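Side-chain contacts in NAD(P)H-FMN oxidoreductase (Bacillus subtilis, PDB 5LVA), which is a flavin reductase of flavodoxin-like fold that binds FMN and probably passes electrons to it from NAD(P)H: residues Gly108-Glu111 and Glu112-Gln115; Val5-His9 and Pro10-Gln14; His81-Tyr85 and Gly86-Gly90; Pro73-Lys76 and Lys77-His81; Glu43-Val47 and Glu48-Lys52. All blocks are in the same frame, centred on the assembly; numbering follows the deposited sequence.

Contact 1 (Gly108-Glu111 and Glu112-Gln115). With FMN (flavin mononucleotide), chain C.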
# COMPACT_ATOMS: atom_id res chain seq x y z
N GLY A 108 3.69 -11.58 -8.53
CA GLY A 108 3.52 -12.59 -9.55
C GLY A 108 3.98 -13.98 -9.15
O GLY A 108 3.34 -14.98 -9.46
N ALA A 109 5.09 -14.04 -8.42
CA ALA A 109 5.71 -15.30 -8.06
C ALA A 109 4.94 -16.02 -6.95
O ALA A 109 4.14 -15.41 -6.24
CB ALA A 109 7.15 -15.05 -7.66
N PRO A 110 5.17 -17.33 -6.81
CA PRO A 110 4.46 -18.04 -5.75
C PRO A 110 5.03 -17.72 -4.38
O PRO A 110 6.13 -17.19 -4.30
CB PRO A 110 4.69 -19.51 -6.10
CG PRO A 110 5.34 -19.52 -7.43
CD PRO A 110 6.04 -18.23 -7.57
N GLU A 111 4.28 -18.03 -3.33
CA GLU A 111 4.74 -17.81 -1.97
C GLU A 111 6.03 -18.60 -1.67
O GLU A 111 6.91 -18.07 -1.03
CB GLU A 111 3.65 -18.20 -0.99
CG GLU A 111 4.06 -18.02 0.46
CD GLU A 111 2.88 -17.99 1.39
OE1 GLU A 111 1.76 -18.29 0.95
OE2 GLU A 111 3.09 -17.68 2.58
N GLU A 112 6.12 -19.83 -2.17
CA GLU A 112 7.30 -20.69 -2.06
C GLU A 112 8.58 -19.99 -2.49
O GLU A 112 9.66 -20.34 -2.01
CB GLU A 112 7.11 -21.95 -2.93
CG GLU A 112 7.07 -23.32 -2.20
CD GLU A 112 8.39 -23.75 -1.52
OE1 GLU A 112 9.37 -24.06 -2.24
OE2 GLU A 112 8.42 -23.83 -0.28
N ALA A 113 8.49 -19.04 -3.40
CA ALA A 113 9.69 -18.36 -3.89
C ALA A 113 10.27 -17.37 -2.86
O ALA A 113 11.47 -17.10 -2.86
CB ALA A 113 9.40 -17.65 -5.18
N TYR A 114 9.42 -16.84 -1.99
CA TYR A 114 9.86 -15.80 -1.06
C TYR A 114 10.25 -16.35 0.31
O TYR A 114 9.56 -16.18 1.29
CB TYR A 114 8.77 -14.73 -0.94
CG TYR A 114 8.61 -13.97 -2.23
CD1 TYR A 114 9.53 -13.02 -2.59
CD2 TYR A 114 7.57 -14.23 -3.10
CE1 TYR A 114 9.43 -12.33 -3.77
CE2 TYR A 114 7.44 -13.54 -4.29
CZ TYR A 114 8.38 -12.60 -4.62
OH TYR A 114 8.29 -11.91 -5.80
N GLN A 115 11.40 -17.00 0.33
CA GLN A 115 11.97 -17.57 1.55
C GLN A 115 13.38 -18.03 1.27
O GLN A 115 13.77 -18.22 0.12
CB GLN A 115 11.15 -18.75 2.06
CG GLN A 115 11.26 -19.95 1.17
CD GLN A 115 10.47 -21.11 1.69
OE1 GLN A 115 9.84 -21.84 0.93
NE2 GLN A 115 10.49 -21.30 3.00
N1 FMN C . 6.23 -10.21 -9.37
C2 FMN C . 7.02 -10.68 -8.34
O2 FMN C . 6.66 -11.64 -7.67
N3 FMN C . 8.21 -10.08 -8.03
C4 FMN C . 8.65 -9.01 -8.76
O4 FMN C . 9.72 -8.50 -8.45
C4A FMN C . 7.87 -8.53 -9.81
N5 FMN C . 8.28 -7.45 -10.56
C5A FMN C . 7.51 -6.97 -11.59
C6 FMN C . 7.96 -5.88 -12.32
C7 FMN C . 7.21 -5.36 -13.35
C7M FMN C . 7.73 -4.17 -14.12
C8 FMN C . 5.99 -5.96 -13.67
C8M FMN C . 5.14 -5.43 -14.78
C9 FMN C . 5.55 -7.05 -12.94
C9A FMN C . 6.30 -7.56 -11.89
N10 FMN C . 5.87 -8.66 -11.15
C10 FMN C . 6.65 -9.13 -10.11
C1' FMN C . 4.53 -9.29 -11.43
C2' FMN C . 3.54 -8.40 -10.65
O2' FMN C . 3.84 -8.39 -9.26
C3' FMN C . 2.04 -8.66 -10.90
O3' FMN C . 1.84 -8.32 -12.25
C4' FMN C . 1.17 -7.79 -9.99
O4' FMN C . 1.52 -8.04 -8.66
C5' FMN C . -0.35 -7.95 -9.99
O5' FMN C . -0.89 -7.34 -11.13
P FMN C . -2.20 -6.42 -11.25
O1P FMN C . -1.74 -5.33 -12.15
O2P FMN C . -3.30 -7.24 -11.84
O3P FMN C . -2.71 -5.77 -10.02

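Contact 2 (Val5-His9 and Pro10-Gln14). With FMN (flavin mononucleotide), chain C.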
# COMPACT_ATOMS: atom_id res chain seq x y z
N VAL A 5 -6.79 4.43 1.60
CA VAL A 5 -6.12 3.46 0.75
C VAL A 5 -5.53 4.16 -0.44
O VAL A 5 -6.26 4.58 -1.34
CB VAL A 5 -7.05 2.33 0.24
CG1 VAL A 5 -6.27 1.34 -0.62
CG2 VAL A 5 -7.74 1.60 1.38
N LEU A 6 -4.21 4.28 -0.46
CA LEU A 6 -3.53 4.88 -1.59
C LEU A 6 -3.10 3.81 -2.57
O LEU A 6 -2.16 3.09 -2.30
CB LEU A 6 -2.34 5.70 -1.10
CG LEU A 6 -2.68 6.66 0.04
CD1 LEU A 6 -1.45 7.37 0.55
CD2 LEU A 6 -3.68 7.67 -0.45
N ALA A 7 -3.79 3.70 -3.70
CA ALA A 7 -3.47 2.66 -4.68
C ALA A 7 -2.52 3.19 -5.73
O ALA A 7 -2.75 4.24 -6.31
CB ALA A 7 -4.72 2.12 -5.31
N PHE A 8 -1.44 2.45 -5.97
CA PHE A 8 -0.44 2.86 -6.95
C PHE A 8 -0.27 1.81 -8.04
O PHE A 8 0.53 0.89 -7.92
CB PHE A 8 0.91 3.12 -6.28
CG PHE A 8 0.92 4.30 -5.34
CD1 PHE A 8 0.50 4.16 -4.03
CD2 PHE A 8 1.41 5.52 -5.75
CE1 PHE A 8 0.54 5.22 -3.15
CE2 PHE A 8 1.45 6.59 -4.88
CZ PHE A 8 1.01 6.44 -3.58
N HIS A 9 -1.03 1.97 -9.11
CA HIS A 9 -0.95 1.10 -10.25
C HIS A 9 -1.02 1.97 -11.50
O HIS A 9 -1.90 2.80 -11.63
CB HIS A 9 -2.08 0.08 -10.22
CG HIS A 9 -1.92 -1.01 -11.22
ND1 HIS A 9 -1.78 -0.77 -12.57
CD2 HIS A 9 -1.88 -2.35 -11.07
CE1 HIS A 9 -1.66 -1.92 -13.21
NE2 HIS A 9 -1.72 -2.89 -12.32
N PRO A 10 -0.07 1.79 -12.42
CA PRO A 10 0.03 2.66 -13.59
C PRO A 10 -1.22 2.68 -14.45
O PRO A 10 -1.51 3.69 -15.09
CB PRO A 10 1.20 2.07 -14.35
CG PRO A 10 2.07 1.47 -13.26
CD PRO A 10 1.09 0.89 -12.29
N ASN A 11 -1.96 1.58 -14.46
CA ASN A 11 -3.18 1.49 -15.26
C ASN A 11 -4.20 0.62 -14.57
O ASN A 11 -4.29 -0.58 -14.82
CB ASN A 11 -2.87 0.94 -16.64
CG ASN A 11 -4.01 1.16 -17.63
OD1 ASN A 11 -5.18 1.27 -17.25
ND2 ASN A 11 -3.66 1.20 -18.90
N MET A 12 -5.00 1.24 -13.72
CA MET A 12 -6.00 0.53 -12.95
C MET A 12 -7.15 -0.07 -13.78
O MET A 12 -7.96 -0.83 -13.27
CB MET A 12 -6.57 1.50 -11.92
CG MET A 12 -7.03 0.87 -10.66
SD MET A 12 -5.72 0.02 -9.80
CE MET A 12 -6.59 -0.32 -8.28
N GLU A 13 -7.25 0.29 -15.05
CA GLU A 13 -8.26 -0.28 -15.93
C GLU A 13 -7.76 -1.59 -16.51
O GLU A 13 -8.55 -2.49 -16.77
CB GLU A 13 -8.63 0.69 -17.06
CG GLU A 13 -9.38 1.95 -16.63
CD GLU A 13 -10.76 1.65 -16.08
OE1 GLU A 13 -11.62 1.14 -16.84
OE2 GLU A 13 -11.00 1.93 -14.89
N GLN A 14 -6.46 -1.67 -16.73
CA GLN A 14 -5.84 -2.87 -17.29
C GLN A 14 -5.47 -3.86 -16.19
O GLN A 14 -5.28 -5.04 -16.45
CB GLN A 14 -4.60 -2.49 -18.11
CG GLN A 14 -4.03 -3.62 -18.94
CD GLN A 14 -2.86 -3.17 -19.80
OE1 GLN A 14 -2.10 -2.29 -19.41
NE2 GLN A 14 -2.72 -3.77 -20.97
N1 FMN C . 6.23 -10.21 -9.37
C2 FMN C . 7.02 -10.68 -8.34
O2 FMN C . 6.66 -11.64 -7.67
N3 FMN C . 8.21 -10.08 -8.03
C4 FMN C . 8.65 -9.01 -8.76
O4 FMN C . 9.72 -8.50 -8.45
C4A FMN C . 7.87 -8.53 -9.81
N5 FMN C . 8.28 -7.45 -10.56
C5A FMN C . 7.51 -6.97 -11.59
C6 FMN C . 7.96 -5.88 -12.32
C7 FMN C . 7.21 -5.36 -13.35
C7M FMN C . 7.73 -4.17 -14.12
C8 FMN C . 5.99 -5.96 -13.67
C8M FMN C . 5.14 -5.43 -14.78
C9 FMN C . 5.55 -7.05 -12.94
C9A FMN C . 6.30 -7.56 -11.89
N10 FMN C . 5.87 -8.66 -11.15
C10 FMN C . 6.65 -9.13 -10.11
C1' FMN C . 4.53 -9.29 -11.43
C2' FMN C . 3.54 -8.40 -10.65
O2' FMN C . 3.84 -8.39 -9.26
C3' FMN C . 2.04 -8.66 -10.90
O3' FMN C . 1.84 -8.32 -12.25
C4' FMN C . 1.17 -7.79 -9.99
O4' FMN C . 1.52 -8.04 -8.66
C5' FMN C . -0.35 -7.95 -9.99
O5' FMN C . -0.89 -7.34 -11.13
P FMN C . -2.20 -6.42 -11.25
O1P FMN C . -1.74 -5.33 -12.15
O2P FMN C . -3.30 -7.24 -11.84
O3P FMN C . -2.71 -5.77 -10.02
O HOH W 1 -4.18 3.93 -12.55

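Contact 3 (His81-Tyr85 and Gly86-Gly90)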
# COMPACT_ATOMS: atom_id res chain seq x y z
N HIS A 81 8.23 13.35 -1.88
CA HIS A 81 7.66 14.68 -2.01
C HIS A 81 6.69 15.04 -0.90
O HIS A 81 6.56 16.21 -0.57
CB HIS A 81 6.96 14.80 -3.36
CG HIS A 81 7.90 14.84 -4.52
ND1 HIS A 81 7.55 15.36 -5.74
CD2 HIS A 81 9.18 14.42 -4.64
CE1 HIS A 81 8.58 15.26 -6.56
NE2 HIS A 81 9.58 14.69 -5.92
N VAL A 82 6.03 14.04 -0.33
CA VAL A 82 5.00 14.31 0.67
C VAL A 82 5.55 14.30 2.11
O VAL A 82 5.19 15.17 2.90
CB VAL A 82 3.84 13.31 0.55
CG1 VAL A 82 2.81 13.53 1.64
CG2 VAL A 82 3.18 13.43 -0.82
N LEU A 83 6.42 13.35 2.43
CA LEU A 83 6.94 13.22 3.79
C LEU A 83 8.05 14.22 4.12
O LEU A 83 9.22 13.90 4.08
CB LEU A 83 7.45 11.80 4.02
CG LEU A 83 6.44 10.69 3.74
CD1 LEU A 83 7.13 9.36 3.78
CD2 LEU A 83 5.32 10.71 4.75
N LEU A 84 7.65 15.44 4.49
CA LEU A 84 8.61 16.53 4.61
C LEU A 84 8.96 16.92 6.04
O LEU A 84 8.21 16.64 6.98
CB LEU A 84 8.08 17.76 3.87
CG LEU A 84 7.85 17.57 2.37
CD1 LEU A 84 7.28 18.84 1.78
CD2 LEU A 84 9.12 17.21 1.67
N TYR A 85 10.12 17.56 6.18
CA TYR A 85 10.60 18.08 7.44
C TYR A 85 9.56 18.99 8.04
O TYR A 85 9.01 19.82 7.36
CB TYR A 85 11.93 18.82 7.24
CG TYR A 85 12.55 19.29 8.54
CD1 TYR A 85 12.12 20.45 9.17
CD2 TYR A 85 13.54 18.54 9.16
CE1 TYR A 85 12.66 20.86 10.37
CE2 TYR A 85 14.09 18.94 10.35
CZ TYR A 85 13.65 20.10 10.95
OH TYR A 85 14.21 20.49 12.14
N GLY A 86 9.28 18.85 9.32
CA GLY A 86 8.32 19.72 9.96
C GLY A 86 6.89 19.23 9.81
O GLY A 86 5.96 19.82 10.35
N TRP A 87 6.71 18.14 9.07
CA TRP A 87 5.39 17.55 8.96
C TRP A 87 5.41 16.09 9.35
O TRP A 87 4.66 15.65 10.21
CB TRP A 87 4.83 17.70 7.54
CG TRP A 87 3.43 17.15 7.46
CD1 TRP A 87 2.30 17.71 7.98
CD2 TRP A 87 3.02 15.91 6.86
NE1 TRP A 87 1.22 16.92 7.73
CE2 TRP A 87 1.63 15.81 7.05
CE3 TRP A 87 3.69 14.89 6.19
CZ2 TRP A 87 0.91 14.72 6.59
CZ3 TRP A 87 2.97 13.82 5.74
CH2 TRP A 87 1.59 13.74 5.93
N ALA A 88 6.25 15.33 8.68
CA ALA A 88 6.30 13.90 8.92
C ALA A 88 7.42 13.58 9.89
O ALA A 88 7.33 12.65 10.68
CB ALA A 88 6.47 13.15 7.62
N TYR A 89 8.48 14.37 9.83
CA TYR A 89 9.60 14.22 10.73
C TYR A 89 10.19 15.58 11.00
O TYR A 89 9.75 16.58 10.45
CB TYR A 89 10.67 13.29 10.14
CG TYR A 89 11.41 13.88 8.96
CD1 TYR A 89 10.84 13.89 7.69
CD2 TYR A 89 12.68 14.41 9.12
CE1 TYR A 89 11.51 14.42 6.62
CE2 TYR A 89 13.36 14.94 8.04
CZ TYR A 89 12.77 14.94 6.80
OH TYR A 89 13.45 15.47 5.73
N GLY A 90 11.21 15.61 11.84
CA GLY A 90 11.84 16.87 12.15
C GLY A 90 11.21 17.44 13.39
O GLY A 90 10.40 16.79 14.04

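Contact 4 (Pro73-Lys76 and Lys77-His81)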
# COMPACT_ATOMS: atom_id res chain seq x y z
N PRO A 73 7.04 3.52 -9.48
CA PRO A 73 7.80 4.71 -9.08
C PRO A 73 7.00 5.88 -8.53
O PRO A 73 7.58 6.74 -7.88
CB PRO A 73 8.53 5.11 -10.37
CG PRO A 73 8.03 4.27 -11.43
CD PRO A 73 7.31 3.12 -10.87
N LEU A 74 5.69 5.93 -8.73
CA LEU A 74 4.92 7.07 -8.25
C LEU A 74 4.82 7.07 -6.72
O LEU A 74 4.75 8.12 -6.09
CB LEU A 74 3.53 7.09 -8.87
CG LEU A 74 2.67 8.27 -8.45
CD1 LEU A 74 3.38 9.58 -8.71
CD2 LEU A 74 1.31 8.23 -9.10
N LEU A 75 4.84 5.88 -6.13
CA LEU A 75 4.87 5.77 -4.68
C LEU A 75 6.19 6.29 -4.12
O LEU A 75 6.20 7.03 -3.14
CB LEU A 75 4.63 4.34 -4.23
CG LEU A 75 4.82 4.06 -2.73
CD1 LEU A 75 4.07 5.05 -1.87
CD2 LEU A 75 4.38 2.65 -2.40
N LYS A 76 7.30 5.92 -4.75
CA LYS A 76 8.61 6.43 -4.33
C LYS A 76 8.66 7.95 -4.37
O LYS A 76 9.16 8.59 -3.44
CB LYS A 76 9.72 5.86 -5.22
CG LYS A 76 11.09 6.07 -4.61
CD LYS A 76 11.09 5.59 -3.17
CE LYS A 76 12.23 6.12 -2.36
NZ LYS A 76 12.22 7.56 -2.08
N LYS A 77 8.14 8.53 -5.45
CA LYS A 77 8.00 9.97 -5.60
C LYS A 77 7.06 10.56 -4.56
O LYS A 77 7.30 11.65 -4.03
CB LYS A 77 7.51 10.31 -7.00
CG LYS A 77 7.51 11.77 -7.31
CD LYS A 77 7.10 12.00 -8.74
CE LYS A 77 8.21 11.64 -9.68
NZ LYS A 77 7.82 11.97 -11.08
N TRP A 78 5.98 9.84 -4.26
CA TRP A 78 5.06 10.25 -3.21
C TRP A 78 5.75 10.36 -1.85
O TRP A 78 5.56 11.35 -1.15
CB TRP A 78 3.91 9.26 -3.12
CG TRP A 78 2.78 9.72 -2.26
CD1 TRP A 78 1.63 10.32 -2.68
CD2 TRP A 78 2.68 9.61 -0.84
NE1 TRP A 78 0.83 10.60 -1.61
CE2 TRP A 78 1.44 10.17 -0.47
CE3 TRP A 78 3.51 9.09 0.16
CZ2 TRP A 78 1.02 10.23 0.86
CZ3 TRP A 78 3.08 9.16 1.48
CH2 TRP A 78 1.85 9.71 1.81
N LEU A 79 6.53 9.35 -1.48
CA LEU A 79 7.26 9.40 -0.21
C LEU A 79 8.19 10.59 -0.19
O LEU A 79 8.17 11.38 0.75
CB LEU A 79 8.05 8.10 0.00
CG LEU A 79 7.23 6.81 0.03
CD1 LEU A 79 8.13 5.60 -0.02
CD2 LEU A 79 6.32 6.74 1.25
N ASP A 80 8.98 10.73 -1.24
CA ASP A 80 9.97 11.78 -1.32
C ASP A 80 9.35 13.15 -1.20
O ASP A 80 9.89 14.02 -0.51
CB ASP A 80 10.74 11.70 -2.64
CG ASP A 80 11.68 10.52 -2.68
OD1 ASP A 80 11.79 9.82 -1.66
OD2 ASP A 80 12.32 10.30 -3.73
N HIS A 81 8.23 13.35 -1.88
CA HIS A 81 7.66 14.68 -2.01
C HIS A 81 6.69 15.04 -0.90
O HIS A 81 6.56 16.21 -0.57
CB HIS A 81 6.96 14.80 -3.36
CG HIS A 81 7.90 14.84 -4.52
ND1 HIS A 81 7.55 15.36 -5.74
CD2 HIS A 81 9.18 14.42 -4.64
CE1 HIS A 81 8.58 15.26 -6.56
NE2 HIS A 81 9.58 14.69 -5.92

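Contact 5 (Glu43-Val47 and Glu48-Lys52)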
# COMPACT_ATOMS: atom_id res chain seq x y z
N GLU A 43 2.26 12.86 -12.95
CA GLU A 43 3.02 12.63 -11.71
C GLU A 43 3.33 13.90 -10.93
O GLU A 43 4.24 13.92 -10.11
CB GLU A 43 4.33 11.88 -12.01
CG GLU A 43 4.12 10.42 -12.35
CD GLU A 43 5.37 9.76 -12.89
OE1 GLU A 43 6.23 10.48 -13.44
OE2 GLU A 43 5.47 8.52 -12.77
N ALA A 44 2.58 14.97 -11.18
CA ALA A 44 2.75 16.21 -10.43
C ALA A 44 1.85 16.18 -9.21
O ALA A 44 0.66 16.40 -9.32
CB ALA A 44 2.46 17.40 -11.28
N ILE A 45 2.43 15.91 -8.05
CA ILE A 45 1.66 15.61 -6.85
C ILE A 45 1.30 16.86 -6.07
O ILE A 45 2.12 17.75 -5.91
CB ILE A 45 2.43 14.61 -5.95
CG1 ILE A 45 2.63 13.29 -6.69
CG2 ILE A 45 1.71 14.36 -4.63
CD1 ILE A 45 3.32 12.22 -5.89
N ASP A 46 0.06 16.94 -5.63
CA ASP A 46 -0.40 18.02 -4.78
C ASP A 46 -0.03 17.67 -3.33
O ASP A 46 -0.75 16.95 -2.64
CB ASP A 46 -1.91 18.21 -4.95
CG ASP A 46 -2.44 19.48 -4.32
OD1 ASP A 46 -1.97 19.86 -3.22
OD2 ASP A 46 -3.35 20.09 -4.92
N VAL A 47 1.12 18.17 -2.89
CA VAL A 47 1.68 17.75 -1.62
C VAL A 47 0.74 18.04 -0.45
O VAL A 47 0.47 17.17 0.37
CB VAL A 47 3.05 18.41 -1.38
CG1 VAL A 47 3.56 18.15 0.02
CG2 VAL A 47 4.05 17.90 -2.41
N GLU A 48 0.21 19.25 -0.42
CA GLU A 48 -0.65 19.68 0.68
C GLU A 48 -1.91 18.84 0.73
O GLU A 48 -2.38 18.49 1.81
CB GLU A 48 -0.99 21.16 0.54
CG GLU A 48 -1.79 21.70 1.70
CD GLU A 48 -2.03 23.18 1.62
OE1 GLU A 48 -1.99 23.72 0.50
OE2 GLU A 48 -2.30 23.81 2.66
N LYS A 49 -2.45 18.52 -0.43
CA LYS A 49 -3.64 17.69 -0.53
C LYS A 49 -3.39 16.32 0.09
O LYS A 49 -4.20 15.85 0.88
CB LYS A 49 -4.05 17.53 -2.00
CG LYS A 49 -5.33 16.72 -2.19
CD LYS A 49 -5.60 16.42 -3.66
CE LYS A 49 -6.70 15.39 -3.81
NZ LYS A 49 -6.84 14.91 -5.22
N GLU A 50 -2.28 15.71 -0.29
CA GLU A 50 -1.89 14.41 0.23
C GLU A 50 -1.68 14.44 1.73
O GLU A 50 -2.22 13.62 2.46
CB GLU A 50 -0.62 13.92 -0.46
CG GLU A 50 -0.71 13.89 -1.96
CD GLU A 50 -1.81 13.00 -2.45
OE1 GLU A 50 -1.97 11.89 -1.92
OE2 GLU A 50 -2.52 13.42 -3.38
N GLN A 51 -0.88 15.40 2.20
CA GLN A 51 -0.69 15.61 3.62
C GLN A 51 -2.00 15.72 4.37
O GLN A 51 -2.19 15.06 5.38
CB GLN A 51 0.15 16.85 3.88
CG GLN A 51 1.64 16.63 3.68
CD GLN A 51 2.44 17.87 3.92
OE1 GLN A 51 1.90 18.93 4.22
NE2 GLN A 51 3.75 17.76 3.79
N LYS A 52 -2.92 16.53 3.85
CA LYS A 52 -4.19 16.78 4.52
C LYS A 52 -5.06 15.55 4.61
O LYS A 52 -5.85 15.40 5.54
CB LYS A 52 -4.96 17.88 3.80
CG LYS A 52 -4.63 19.29 4.23
CD LYS A 52 -5.41 20.25 3.35
CE LYS A 52 -5.93 21.43 4.13
NZ LYS A 52 -6.48 20.99 5.45
O HOH W 2 0.51 21.28 -2.59

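Contact 1 (Gly108-Glu111 and Glu112-Gln115)
A109 and Y114 pack together beside the pyrimidine end of FMN. The methyl of A109 is a small bump. It fills the corner between the Y114 ring and the flavin carbonyl, 3.7 Å from Y114 CE2, and it approaches the ring obliquely. A second bump, CB of A113, lies in the shallow hollow between A109 CB and P110 CD, at 4.2 Å from each. A short 3-10 turn runs through this part. A113 N donates to P110 O, and Y114 N donates to E111 O. Y114 has its CG beside its own backbone N (chi1 -68°), and the ring runs back along the loop to the cofactor. FMN O2 lies at the ring edge and in its plane. It accepts from Y114 OH; the modelled separation is very short and carries little weight at this resolution. A109 N also donates to FMN O2, at 3.0 Å and nearly straight (169°), and G108 N donates to FMN N1 at 3.0 Å. The flavin edge is thus held by backbone and side chain together. The loop follows strand 100-106. Y114 rests on I124 and L127 of helix 124-127, while P110 touches Q150 and E111 touches Y149, just after strand 141-148.

Contact 2 (Val5-His9 and Pro10-Gln14)
H9 and M12 meet through two torsions. H9 has CG anti to its backbone N (chi1 -169°), which carries the imidazole beside the chain that follows it. M12 bends at chi2 (61°), and its sulfur comes back to H9. M12 SD lies 3.7 Å from H9 CB and stands obliquely to the imidazole. The methyl end of M12 goes on to the strand, where CE reaches A7 CB at 4.3 Å.

Two nitrogens fix the rotation of the imidazole. ND1 accepts from N11 N at 3.0 Å, a fairly straight bond (160°) with the donor in the ring plane. At another edge NE2 donates to FMN O1P; this bond is modelled very short, so its exact length is doubtful. The backbone N-H of N11 is thus placed to orient H9, which in turn meets the phosphate. The P10 side chain crosses that of H9 at about a right angle.

The turn joins the end of strand 3-7 to helix 17-23. It forms the first part of the loop that, as in other flavodoxin-like proteins, wraps the FMN phosphate; V16, V17 and N18 give FMN further hydrogen bonds. S15 lies beside H9.

Further along, N11 OD1 accepts from both E13 N and Q14 N, each at 3.2 Å and from the same face of the amide. The E13 bond makes an Asx turn. A water also spans the bend, donating to H9 O at 2.7 Å and accepting from M12 N. M12 packs on N18, R19 and A22 of helix 17-23 and on D35 of strand 31-35.

Contact 3 (His81-Tyr85 and Gly86-Gly90)
Y85 and Y89 cross at about a right angle where the chain turns back after helix 73-82. The Y85 side chain starts with CG anti to the backbone N (chi1 -175°). Its CB passes the phenol end of Y89, 4.0 Å from Y89 OH. CG and CD1 then lie near G86 N. On the other ring branch CD2 meets Y89 CE2 at 3.8 Å, and CE2 meets G90 CA at 3.5 Å. G90 CA sits over one face of the Y85 ring, displaced toward the rim, in a CH-pi contact. At the tip, Y85 OH is hydrogen-bonded to T91 OG1. The two rings form an offset edge-to-face pair. The edge of Y85 is toward the face of Y89, the planes are at 84° and the centroids 5.7 Å apart. That same Y89 ring also takes Y85 CA over a face.

The backbone holds the turn. Y85 and Y89 form a single beta bridge, and G86 N is hydrogen-bonded to Y89 O. L84 O accepts twice, from A88 N at 2.9 Å and from W87 N at 3.0 Å. Deeper in, L83 CD2 touches A88 CB at 3.9 Å and comes to the edge of the W87 indole. V82 CG1 also packs on W87, the two side chains lying side by side.

The indole lies against helix 47-56, where it touches Q51 and C54, and its NE1 is hydrogen-bonded to E55. L83 and A88 rest on L96, in the loop leading to strand 100-106, and Y89 meets the ring of F137 on helix 129-138.

Contact 4 (Pro73-Lys76 and Lys77-His81)
Helix 73-82 is the crossover helix of a beta-alpha-beta unit, and within it L75 and L79 pack one turn apart. L75 CD1 lies 4.1 Å from L79 CG, with the two side chains crossing at a slant. The same methyl reaches W78 CB at 4.4 Å. L75 points its CG anti to the backbone N (chi1 172°), and a bend at chi2 turns CD1 along the helix. Regular i to i+4 bonds run beneath: K77 N to P73 O, W78 N to L74 O at 2.8 Å, L79 N to L75 O at 2.9 Å, and D80 N to K76 O.

The unit runs from strand 59-65 through this helix to strand 100-106. L75 packs on F62 and F64 of the first strand, and W78 meets F62 edge-to-face. W78 NE1 is hydrogen-bonded to E50. L74 and L75 both touch F8, in the loop after strand 3-7.

A different side is polar and exposed. K76 curls at chi2 and chi4 toward D80, and the two are placed as a salt bridge. NZ and OD1 are too close in the model, so the detail is doubtful. Within 77-81, K77 CG stands 3.7 Å above the plane of the H81 ring, over its centre.

Contact 5 (Glu43-Val47 and Glu48-Lys52)
D46 OD1 accepts a hydrogen bond from K49 N at 3.1 Å, and the donor stands well above the carboxylate plane. CG of D46 is anti to the backbone N (chi1 -169°), which turns the carboxylate over the first turn of the helix. A water donates to the same OD1 at 2.9 Å and accepts from E48 N at 3.0 Å. One oxygen thus serves two early N-H groups, one of them through water. Main-chain bonds continue the helix: E50 N to D46 O at 3.1 Å and Q51 N to V47 O at 2.9 Å, the latter almost straight (178°).

Packing contacts are few. I45 CG2 meets E50 CG at 3.6 Å, and these side chains cross at about a right angle. D46 CG lies over K49 CB at 3.4 Å. V47 and Q51 run side by side, with CG1 3.8 Å from NE2.

Charged and polar ends are held from elsewhere. E50 is a buried acid. Its OE1 takes a salt bridge from R34, and its OE2 is hydrogen-bonded to Y40. Q51 NE2 bonds to V82 O, and K49 pairs with E39.

The negative D46 side chain would also suit the positive end of the helix dipole. The arrangement is a classic aspartate N-cap, here starting helix 47-56 on the surface of the flavodoxin-like fold.

Contacts 1 and 2 hold FMN at its two ends, the flavin edge and the phosphate. Their centres are 22 Å apart and they do not touch; the cofactor spans the gap. Contacts 3, 4 and 5 form a cluster, with centres 11 to 13 Å apart. Contacts 3 and 4 follow one another and share H81. Contact 5 packs on both: V47 CG2 lies 3.5 Å from H81 O, and I45 CD1 lies 3.8 Å from W78 CA. Contact 2 joins this cluster through contact 4, where F8 CD2 lies 3.5 Å from L75 N. Contacts 3 and 5 are away from the FMN site, across the chain centre from contact 1.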